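Local coordinates for uncharacterized protein (Bacteroides ovatus CL02T12C04, PDB 6PTM) that probably acts as an exo-carrageenase of glycoside hydrolase family 42, trimming carrageenan oligosaccharides from one end by hydrolysis of glycosidic bonds, at residues K157-D161 with M162-E166; A306-S309 with E310-E314; A352-G356 with S357-F361; N548-S551 with D552-S556. All blocks are in the same frame, centred on the assembly; numbering follows the deposited sequence. Where two conformers were deposited one is given.

Contact 1 (K157-D161 with M162-E166); sequences KVDKD and MLVYE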
loop_
_atom_site.group_PDB
_atom_site.type_symbol
_atom_site.label_atom_id
_atom_site.label_comp_id
_atom_site.label_asym_id
_atom_site.label_seq_id
_atom_site.Cartn_x
_atom_site.Cartn_y
_atom_site.Cartn_z
ATOM N N LYS A 157 -13.958 -12.003 9.615
ATOM C CA LYS A 157 -12.756 -12.815 9.912
ATOM C C LYS A 157 -11.765 -12.755 8.747
ATOM O O LYS A 157 -12.188 -12.598 7.560
ATOM C CB LYS A 157 -13.156 -14.268 10.170
ATOM C CG LYS A 157 -14.171 -14.475 11.281
ATOM C CD LYS A 157 -13.629 -14.201 12.659
ATOM C CE LYS A 157 -14.706 -14.374 13.706
ATOM N NZ LYS A 157 -14.195 -13.945 15.026
ATOM N N VAL A 158 -10.482 -12.922 9.067
ATOM C CA VAL A 158 -9.427 -13.103 8.051
ATOM C C VAL A 158 -9.482 -14.551 7.604
ATOM O O VAL A 158 -9.491 -15.459 8.467
ATOM C CB VAL A 158 -8.037 -12.736 8.560
ATOM C CG1 VAL A 158 -6.984 -13.134 7.535
ATOM C CG2 VAL A 158 -7.957 -11.264 8.872
ATOM N N ASP A 159 -9.495 -14.759 6.301
ATOM C CA ASP A 159 -9.353 -16.115 5.740
ATOM C C ASP A 159 -8.429 -16.016 4.527
ATOM O O ASP A 159 -8.869 -15.511 3.475
ATOM C CB ASP A 159 -10.740 -16.680 5.439
ATOM C CG ASP A 159 -10.735 -18.072 4.850
ATOM O OD1 ASP A 159 -9.663 -18.650 4.731
ATOM O OD2 ASP A 159 -11.793 -18.527 4.484
ATOM N N LYS A 160 -7.207 -16.503 4.661
ATOM C CA LYS A 160 -6.170 -16.461 3.592
ATOM C C LYS A 160 -6.023 -15.000 3.129
ATOM O O LYS A 160 -5.605 -14.208 3.974
ATOM C CB LYS A 160 -6.522 -17.497 2.515
ATOM C CG LYS A 160 -5.449 -17.749 1.464
ATOM C CD LYS A 160 -5.669 -19.018 0.679
ATOM C CE LYS A 160 -4.706 -19.194 -0.481
ATOM N NZ LYS A 160 -5.040 -20.394 -1.281
ATOM N N ASP A 161 -6.353 -14.691 1.868
ATOM C CA ASP A 161 -6.165 -13.344 1.267
ATOM C C ASP A 161 -7.480 -12.557 1.353
ATOM O O ASP A 161 -7.584 -11.538 0.694
ATOM C CB ASP A 161 -5.715 -13.422 -0.199
ATOM C CG ASP A 161 -6.625 -14.216 -1.121
ATOM O OD1 ASP A 161 -7.440 -14.960 -0.621
ATOM O OD2 ASP A 161 -6.496 -14.079 -2.323
ATOM N N MET A 162 -8.416 -12.989 2.193
ATOM C CA MET A 162 -9.720 -12.288 2.225
ATOM C C MET A 162 -10.157 -11.874 3.625
ATOM O O MET A 162 -9.750 -12.486 4.593
ATOM C CB MET A 162 -10.853 -13.186 1.712
ATOM C CG MET A 162 -10.602 -13.845 0.389
ATOM S SD MET A 162 -11.833 -15.095 0.014
ATOM C CE MET A 162 -11.227 -16.448 1.012
ATOM N N LEU A 163 -10.995 -10.846 3.647
ATOM C CA LEU A 163 -11.781 -10.473 4.839
ATOM C C LEU A 163 -13.165 -11.044 4.513
ATOM O O LEU A 163 -13.713 -10.700 3.459
ATOM C CB LEU A 163 -11.787 -8.956 5.009
ATOM C CG LEU A 163 -10.527 -8.410 5.673
ATOM C CD1 LEU A 163 -10.567 -6.904 5.748
ATOM C CD2 LEU A 163 -10.340 -9.011 7.056
ATOM N N VAL A 164 -13.680 -11.913 5.376
ATOM C CA VAL A 164 -14.934 -12.647 5.063
ATOM C C VAL A 164 -16.095 -12.219 5.967
ATOM O O VAL A 164 -15.933 -12.184 7.178
ATOM C CB VAL A 164 -14.690 -14.166 5.153
ATOM C CG1 VAL A 164 -15.964 -14.975 5.020
ATOM C CG2 VAL A 164 -13.649 -14.638 4.153
ATOM N N TYR A 165 -17.209 -11.863 5.337
ATOM C CA TYR A 165 -18.494 -11.617 6.028
ATOM C C TYR A 165 -19.524 -12.568 5.421
ATOM O O TYR A 165 -19.779 -12.480 4.213
ATOM C CB TYR A 165 -18.920 -10.155 5.885
ATOM C CG TYR A 165 -20.222 -9.842 6.569
ATOM C CD1 TYR A 165 -20.325 -9.907 7.953
ATOM C CD2 TYR A 165 -21.350 -9.462 5.851
ATOM C CE1 TYR A 165 -21.536 -9.682 8.605
ATOM C CE2 TYR A 165 -22.559 -9.198 6.495
ATOM C CZ TYR A 165 -22.647 -9.306 7.874
ATOM O OH TYR A 165 -23.820 -9.057 8.512
ATOM N N GLU A 166 -20.126 -13.440 6.244
ATOM C CA GLU A 166 -21.239 -14.322 5.809
ATOM C C GLU A 166 -20.794 -15.107 4.575
ATOM O O GLU A 166 -21.604 -15.297 3.651
ATOM C CB GLU A 166 -22.511 -13.517 5.546
ATOM C CG GLU A 166 -23.036 -12.877 6.826
ATOM C CD GLU A 166 -24.458 -12.352 6.814
ATOM O OE1 GLU A 166 -24.967 -11.986 5.739
ATOM O OE2 GLU A 166 -25.022 -12.270 7.908
#
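Met-162 and Asp-159 close a tight beta hairpin, a type II' turn running from Asp-159 to Met-162 between strands 157-159 and 162-165. Met-162 lies alongside Asp-159, the two side chains pointing the same way from one face of the hairpin. Met-162 CB rests 3.5 Å from Asp-159 O. Met-162 CG, anti to the carbonyl carbon (chi1 -51°), meets Asp-161 OD1 at 3.5 Å. The chain then runs on to SD and bends there, which brings Met-162 CE to 3.5 Å from Asp-159 O, with the carboxylate oxygen OD2 of Asp-159 a little farther off. A long, unbranched thioether suits this place because it can fold over a polar turn without needing a polar partner of its own. Farther along the same face, Val-164 CG2 touches Asp-159 CB at 3.8 Å.

On the other face Val-158 and Leu-163 form the non-hydrogen-bonded pair, Val-158 CG2 and Leu-163 CD2 meeting at 3.7 Å. The hydrogen-bonded pairs flank it. Asp-159 N gives Met-162 O an almost straight bond of 2.9 Å, whereas the turn bond from Met-162 N reaches Asp-159 O from well above the carbonyl plane. Lys-157 and Val-164 exchange two further bonds, the shorter being Val-164 N to Lys-157 O at 2.7 Å.

Asp-161 forms a salt bridge with Arg-559 of helix 551-559, and Met-162 packs on Met-555 and Arg-559 of that helix. Strand 157-159 is the outer edge of its mixed sheet, while strand 162-165 continues the pairing to strand 168-175.

Contact 2 (A306-S309 with E310-E314); sequences APIS and EYAYE
Ser-309 is the N-cap of helix 310-324, and its side chain and carbonyl both receive amides from the first turn. Glu-310 opens the helix. Its chain bends at chi2 (-60°), and a water donates to Glu-310 OE2, 2.6 Å from the water oxygen; the same water also donates to Ile-308 O, tying the acid to the incoming loop, while the other oxygen, OE1, makes a salt bridge to Arg-348. Tyr-311 CB comes to 3.7 Å from Ser-309 OG, but the tyrosine ring leads off to His-260.

Ala-312 gives the capping bond, Ala-312 N donating to Ser-309 OG over 2.9 Å. The hydroxyl stands between its own backbone N and carbonyl carbon (chi1 80°), a position from which it faces the amide of Ala-312, and it is also hydrogen-bonded to Asp-257. Without the hydroxyl, as with an alanine here, the amide of Ala-312 is likely to lose its capping acceptor and Asp-257 this partner. The small methyl of Ala-312 lets Ile-308 come close, Ile-308 CB to Ala-312 CB at 3.8 Å, and Ile-308 also packs on Phe-363 and Phe-366 of helix 358-385.

Tyr-313 begins the regular helical pattern, Tyr-313 N donating to Ser-309 O at 3.0 Å, while Glu-314 N does the same to Glu-310 O. Beside the Tyr-313 ring, the end of the isoleucine chain lies obliquely, with Ile-308 CD1 4.0 Å from Tyr-313 CD1.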
loop_
_atom_site.group_PDB
_atom_site.type_symbol
_atom_site.label_atom_id
_atom_site.label_comp_id
_atom_site.label_asym_id
_atom_site.label_seq_id
_atom_site.Cartn_x
_atom_site.Cartn_y
_atom_site.Cartn_z
ATOM N N ALA A 306 20.856 8.671 11.145
ATOM C CA ALA A 306 21.653 8.661 12.380
ATOM C C ALA A 306 22.688 7.544 12.264
ATOM O O ALA A 306 22.492 6.560 11.537
ATOM C CB ALA A 306 20.756 8.457 13.567
ATOM N N PRO A 307 23.807 7.662 12.992
ATOM C CA PRO A 307 24.765 6.568 13.086
ATOM C C PRO A 307 24.153 5.441 13.912
ATOM O O PRO A 307 23.384 5.731 14.845
ATOM C CB PRO A 307 25.963 7.172 13.838
ATOM C CG PRO A 307 25.679 8.686 13.884
ATOM C CD PRO A 307 24.180 8.816 13.831
ATOM N N ILE A 308 24.552 4.202 13.633
ATOM C CA ILE A 308 24.079 3.023 14.416
ATOM C C ILE A 308 24.803 3.033 15.753
ATOM O O ILE A 308 25.822 3.679 15.848
ATOM C CB ILE A 308 24.227 1.706 13.642
ATOM C CG1 ILE A 308 25.681 1.251 13.514
ATOM C CG2 ILE A 308 23.535 1.830 12.292
ATOM C CD1 ILE A 308 25.838 -0.121 12.860
ATOM N N SER A 309 24.246 2.352 16.743
ATOM C CA SER A 309 24.783 2.326 18.127
ATOM C C SER A 309 26.035 1.448 18.163
ATOM O O SER A 309 26.306 0.763 17.155
ATOM C CB SER A 309 23.771 1.833 19.080
ATOM O OG SER A 309 23.712 0.415 19.037
ATOM N N GLU A 310 26.699 1.390 19.322
ATOM C CA GLU A 310 27.872 0.499 19.546
ATOM C C GLU A 310 27.367 -0.941 19.641
ATOM O O GLU A 310 28.004 -1.831 19.068
ATOM C CB GLU A 310 28.675 1.014 20.741
ATOM C CG GLU A 310 29.268 2.398 20.461
ATOM C CD GLU A 310 30.207 2.417 19.269
ATOM O OE1 GLU A 310 31.214 1.700 19.319
ATOM O OE2 GLU A 310 29.888 3.047 18.252
ATOM N N TYR A 311 26.218 -1.160 20.298
ATOM C CA TYR A 311 25.547 -2.487 20.336
ATOM C C TYR A 311 25.310 -2.943 18.888
ATOM O O TYR A 311 25.609 -4.127 18.572
ATOM C CB TYR A 311 24.279 -2.476 21.206
ATOM C CG TYR A 311 24.529 -2.636 22.690
ATOM C CD1 TYR A 311 24.922 -3.843 23.256
ATOM C CD2 TYR A 311 24.413 -1.555 23.538
ATOM C CE1 TYR A 311 25.180 -3.967 24.619
ATOM C CE2 TYR A 311 24.669 -1.651 24.899
ATOM C CZ TYR A 311 25.049 -2.863 25.447
ATOM O OH TYR A 311 25.280 -2.901 26.796
ATOM N N ALA A 312 24.844 -2.048 18.003
ATOM C CA ALA A 312 24.503 -2.383 16.601
ATOM C C ALA A 312 25.787 -2.722 15.839
ATOM O O ALA A 312 25.764 -3.668 15.059
ATOM C CB ALA A 312 23.735 -1.247 15.926
ATOM N N TYR A 313 26.865 -1.959 16.025
ATOM C CA TYR A 313 28.144 -2.220 15.329
ATOM C C TYR A 313 28.701 -3.583 15.768
ATOM O O TYR A 313 29.271 -4.320 14.917
ATOM C CB TYR A 313 29.142 -1.080 15.534
ATOM C CG TYR A 313 30.107 -1.011 14.386
ATOM C CD1 TYR A 313 29.780 -0.324 13.228
ATOM C CD2 TYR A 313 31.264 -1.789 14.371
ATOM C CE1 TYR A 313 30.625 -0.323 12.132
ATOM C CE2 TYR A 313 32.118 -1.805 13.279
ATOM C CZ TYR A 313 31.813 -1.048 12.162
ATOM O OH TYR A 313 32.623 -1.095 11.063
ATOM N N GLU A 314 28.558 -3.931 17.056
ATOM C CA GLU A 314 28.936 -5.290 17.528
ATOM C C GLU A 314 28.101 -6.351 16.782
ATOM O O GLU A 314 28.665 -7.383 16.370
ATOM C CB GLU A 314 28.857 -5.346 19.062
ATOM C CG GLU A 314 29.273 -6.693 19.644
ATOM C CD GLU A 314 30.682 -7.170 19.306
ATOM O OE1 GLU A 314 31.593 -6.327 19.016
ATOM O OE2 GLU A 314 30.854 -8.388 19.284
HETATM O O HOH W 1 27.854 4.428 17.487
#

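Contact 3 (A352-G356 with S357-F361); sequences ASMQG and SPMYF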
loop_
_atom_site.group_PDB
_atom_site.type_symbol
_atom_site.label_atom_id
_atom_site.label_comp_id
_atom_site.label_asym_id
_atom_site.label_seq_id
_atom_site.Cartn_x
_atom_site.Cartn_y
_atom_site.Cartn_z
ATOM N N ALA A 352 27.354 8.899 1.080
ATOM C CA ALA A 352 26.775 8.637 -0.252
ATOM C C ALA A 352 27.877 8.289 -1.249
ATOM O O ALA A 352 27.661 7.410 -2.044
ATOM C CB ALA A 352 25.972 9.830 -0.714
ATOM N N SER A 353 29.045 8.929 -1.180
ATOM C CA SER A 353 30.223 8.675 -2.069
ATOM C C SER A 353 30.722 7.226 -2.000
ATOM O O SER A 353 31.432 6.815 -2.927
ATOM C CB SER A 353 31.374 9.572 -1.724
ATOM O OG SER A 353 31.771 9.342 -0.371
ATOM N N MET A 354 30.408 6.489 -0.938
ATOM C CA MET A 354 30.881 5.095 -0.741
ATOM C C MET A 354 29.947 4.113 -1.463
ATOM O O MET A 354 30.279 2.884 -1.570
ATOM C CB MET A 354 30.931 4.731 0.741
ATOM C CG MET A 354 31.884 5.528 1.594
ATOM S SD MET A 354 31.453 5.283 3.389
ATOM C CE MET A 354 32.894 5.987 4.204
ATOM N N GLN A 355 28.814 4.562 -1.986
ATOM C CA GLN A 355 27.905 3.589 -2.633
ATOM C C GLN A 355 28.698 2.866 -3.728
ATOM O O GLN A 355 29.399 3.533 -4.499
ATOM C CB GLN A 355 26.641 4.234 -3.177
ATOM C CG GLN A 355 25.719 3.241 -3.831
ATOM C CD GLN A 355 24.392 3.872 -4.183
ATOM O OE1 GLN A 355 24.345 5.002 -4.651
ATOM N NE2 GLN A 355 23.316 3.131 -3.983
ATOM N N GLY A 356 28.566 1.551 -3.799
ATOM C CA GLY A 356 29.275 0.726 -4.794
ATOM C C GLY A 356 30.445 -0.002 -4.157
ATOM O O GLY A 356 30.872 -0.998 -4.720
ATOM N N SER A 357 30.938 0.474 -3.025
ATOM C CA SER A 357 32.069 -0.163 -2.311
ATOM C C SER A 357 31.531 -1.323 -1.493
ATOM O O SER A 357 30.362 -1.325 -1.066
ATOM C CB SER A 357 32.791 0.772 -1.417
ATOM O OG SER A 357 31.927 1.211 -0.382
ATOM N N PRO A 358 32.390 -2.325 -1.247
ATOM C CA PRO A 358 32.022 -3.453 -0.395
ATOM C C PRO A 358 31.622 -3.082 1.030
ATOM O O PRO A 358 30.607 -3.620 1.451
ATOM C CB PRO A 358 33.266 -4.342 -0.466
ATOM C CG PRO A 358 33.779 -4.044 -1.860
ATOM C CD PRO A 358 33.694 -2.531 -1.912
ATOM N N MET A 359 32.301 -2.135 1.682
ATOM C CA MET A 359 31.943 -1.771 3.067
ATOM C C MET A 359 30.515 -1.190 3.073
ATOM O O MET A 359 29.749 -1.469 4.010
ATOM C CB MET A 359 32.900 -0.767 3.699
ATOM C CG MET A 359 32.415 -0.385 5.057
ATOM S SD MET A 359 33.424 0.770 5.976
ATOM C CE MET A 359 33.160 2.261 5.006
ATOM N N TYR A 360 30.192 -0.400 2.066
ATOM C CA TYR A 360 28.864 0.233 1.937
ATOM C C TYR A 360 27.830 -0.855 1.763
ATOM O O TYR A 360 26.775 -0.769 2.418
ATOM C CB TYR A 360 28.869 1.206 0.768
ATOM C CG TYR A 360 27.575 1.940 0.523
ATOM C CD1 TYR A 360 26.526 1.340 -0.171
ATOM C CD2 TYR A 360 27.420 3.260 0.918
ATOM C CE1 TYR A 360 25.357 2.033 -0.453
ATOM C CE2 TYR A 360 26.264 3.963 0.634
ATOM C CZ TYR A 360 25.241 3.361 -0.077
ATOM O OH TYR A 360 24.105 4.068 -0.348
ATOM N N PHE A 361 28.091 -1.794 0.852
ATOM C CA PHE A 361 27.136 -2.870 0.561
ATOM C C PHE A 361 26.822 -3.617 1.861
ATOM O O PHE A 361 25.657 -3.880 2.187
ATOM C CB PHE A 361 27.684 -3.845 -0.478
ATOM C CG PHE A 361 26.694 -4.952 -0.642
ATOM C CD1 PHE A 361 26.744 -6.062 0.170
ATOM C CD2 PHE A 361 25.621 -4.789 -1.492
ATOM C CE1 PHE A 361 25.776 -7.044 0.088
ATOM C CE2 PHE A 361 24.634 -5.750 -1.555
ATOM C CZ PHE A 361 24.713 -6.878 -0.767
HETATM O O HOH W 2 27.919 -0.682 -2.313
#
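Met-354 O is gripped twice by Ser-357, in a type II beta turn that leads straight into helix 358-385. Ser-357 N donates to Met-354 O at 2.9 Å, closing the turn, and Ser-357 OG donates to Met-354 O at 2.6 Å in the carbonyl plane, on a lone pair. Ser-357 is the N-cap, and its OG accepts a weak bond of 3.4 Å from Tyr-360 N. Gln-355 N is met by Ala-352 O of the preceding 3-10 segment. Gly-356 N gives its hydrogen to a water that donates to Ser-357 O, which also takes the helical bond from Phe-361 N. With phi at 104°, a side chain on Gly-356 would collide with the preceding carbonyl.

Tyr-360 CG is anti to the backbone N (chi1 -179°), which carries the ring against the turn; Gln-355 CA sits over its face in a CH-pi contact, 3.4 Å from the Tyr-360 centroid. Replacing the tyrosine by a serine would probably remove this surface and open a gap beside Gln-355, whose NE2 bonds to Ile-574 O.

Met-354 CE and Met-359 CE meet at 3.8 Å. Beyond them, Met-359 packs on Trp-334 and Pro-358 on Leu-333 of helix 327-334, while Phe-361 packs on Ile-574 and Asn-575 of helix 570-575.

Contact 4 (N548-S551 with D552-S556); sequences NSVS and DYIMS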
loop_
_atom_site.group_PDB
_atom_site.type_symbol
_atom_site.label_atom_id
_atom_site.label_comp_id
_atom_site.label_asym_id
_atom_site.label_seq_id
_atom_site.Cartn_x
_atom_site.Cartn_y
_atom_site.Cartn_z
ATOM N N ASN A 548 -17.569 -4.598 -2.851
ATOM C CA ASN A 548 -18.263 -5.716 -2.156
ATOM C C ASN A 548 -19.224 -6.422 -3.120
ATOM O O ASN A 548 -19.290 -7.654 -3.090
ATOM C CB ASN A 548 -18.952 -5.253 -0.873
ATOM C CG ASN A 548 -17.959 -4.942 0.225
ATOM O OD1 ASN A 548 -16.775 -5.283 0.114
ATOM N ND2 ASN A 548 -18.422 -4.242 1.255
ATOM N N SER A 549 -19.954 -5.677 -3.928
ATOM C CA SER A 549 -21.051 -6.187 -4.784
ATOM C C SER A 549 -20.454 -7.099 -5.853
ATOM O O SER A 549 -21.200 -7.957 -6.393
ATOM C CB SER A 549 -21.864 -5.056 -5.391
ATOM O OG SER A 549 -21.242 -4.453 -6.525
ATOM N N VAL A 550 -19.166 -6.936 -6.159
ATOM C CA VAL A 550 -18.503 -7.794 -7.172
ATOM C C VAL A 550 -17.254 -8.453 -6.583
ATOM O O VAL A 550 -16.290 -8.719 -7.337
ATOM C CB VAL A 550 -18.193 -6.994 -8.449
ATOM C CG1 VAL A 550 -19.459 -6.670 -9.191
ATOM C CG2 VAL A 550 -17.365 -5.735 -8.214
ATOM N N SER A 551 -17.278 -8.796 -5.299
ATOM C CA SER A 551 -16.030 -9.139 -4.576
ATOM C C SER A 551 -15.448 -10.439 -5.137
ATOM O O SER A 551 -14.222 -10.617 -5.036
ATOM C CB SER A 551 -16.232 -9.228 -3.072
ATOM O OG SER A 551 -17.166 -10.242 -2.761
ATOM N N ASP A 552 -16.276 -11.344 -5.672
ATOM C CA ASP A 552 -15.707 -12.569 -6.313
ATOM C C ASP A 552 -14.887 -12.162 -7.548
ATOM O O ASP A 552 -13.760 -12.690 -7.724
ATOM C CB ASP A 552 -16.764 -13.633 -6.615
ATOM C CG ASP A 552 -17.339 -14.281 -5.346
ATOM O OD1 ASP A 552 -16.549 -14.595 -4.337
ATOM O OD2 ASP A 552 -18.579 -14.499 -5.351
ATOM N N TYR A 553 -15.403 -11.253 -8.378
ATOM C CA TYR A 553 -14.652 -10.744 -9.549
ATOM C C TYR A 553 -13.324 -10.125 -9.058
ATOM O O TYR A 553 -12.258 -10.407 -9.625
ATOM C CB TYR A 553 -15.491 -9.740 -10.338
ATOM C CG TYR A 553 -16.679 -10.310 -11.078
ATOM C CD1 TYR A 553 -16.834 -11.675 -11.297
ATOM C CD2 TYR A 553 -17.658 -9.454 -11.577
ATOM C CE1 TYR A 553 -17.916 -12.159 -12.015
ATOM C CE2 TYR A 553 -18.742 -9.927 -12.286
ATOM C CZ TYR A 553 -18.865 -11.283 -12.513
ATOM O OH TYR A 553 -19.933 -11.751 -13.225
ATOM N N ILE A 554 -13.398 -9.309 -8.001
ATOM C CA ILE A 554 -12.251 -8.545 -7.461
ATOM C C ILE A 554 -11.219 -9.552 -6.980
ATOM O O ILE A 554 -10.013 -9.437 -7.377
ATOM C CB ILE A 554 -12.696 -7.538 -6.384
ATOM C CG1 ILE A 554 -13.660 -6.483 -6.926
ATOM C CG2 ILE A 554 -11.482 -6.888 -5.744
ATOM C CD1 ILE A 554 -13.153 -5.711 -8.135
ATOM N N MET A 555 -11.637 -10.586 -6.245
ATOM C CA MET A 555 -10.616 -11.552 -5.776
ATOM C C MET A 555 -10.023 -12.265 -6.997
ATOM O O MET A 555 -8.838 -12.491 -6.966
ATOM C CB MET A 555 -11.155 -12.571 -4.771
ATOM C CG MET A 555 -11.688 -11.973 -3.512
ATOM S SD MET A 555 -10.486 -10.900 -2.646
ATOM C CE MET A 555 -9.068 -11.994 -2.608
ATOM N N SER A 556 -10.800 -12.570 -8.054
ATOM C CA SER A 556 -10.251 -13.202 -9.277
ATOM C C SER A 556 -9.207 -12.274 -9.921
ATOM O O SER A 556 -8.095 -12.768 -10.325
ATOM C CB SER A 556 -11.321 -13.589 -10.244
ATOM O OG SER A 556 -12.124 -14.622 -9.694
#
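Val-550 sets its CB against the ring of Tyr-553, 4.0 Å from Tyr-553 CD2, the two side chains crossing at about a right angle. Val-550 CG1, anti to the carbonyl carbon (chi1 -71°), lies 4.1 Å from the same Tyr-553 CD2, while Val-550 CG2, between the backbone N and that carbon, meets Ile-554 CG1 at 4.0 Å. One beta-branched residue thereby serves two neighbours about one helical turn on.

Val-550 is the N-cap of helix 551-559, in the short break after helix 534-549. Its valine side chain cannot cap the first amides, but its carbonyl starts the helical pattern: Ile-554 N donates to Val-550 O at 3.0 Å, in the carbonyl plane. Next, Met-555 N donates to Ser-551 O at 2.9 Å, and Met-555 CG rests 3.3 Å from Ser-551 O.

Ser-551 and Asp-552 turn their polar ends to the start of strand 168-175, the hydroxyl bonding Pro-169 O and the carboxylate pairing with Lys-168. Val-550 and Ile-554 both pack on Trp-494 of helix 486-498, and Tyr-553 lies on Ile-712 of strand 707-715.

Apolar side chains bury much of the helix start, while the buried hydroxyl of Ser-551 is satisfied by Pro-169 O; the acid in the first turn, near the positive end of the helix dipole, would probably be stabilised there as well as by its lysine.

The four contacts fall into two pairs. Contacts 1 and 4 have centres 13 Å apart and touch directly: Met-555 CE of contact 4 lies 3.3 Å from Asp-161 OD2 and 3.8 Å from Met-162 CG, joining hairpin to helix 551-559. Contacts 2 and 3, centres 18 Å apart, come within about 5 Å at their nearest atoms without touching; they are related through helix 358-385, which contact 3 begins and on which Ile-308 and Ala-312 of contact 2 pack. The pairs are remote, centres 42 to 48 Å apart. With no carrageenan fragment bound in this apo structure, none of the contacts can be placed against the substrate site from the geometry alone.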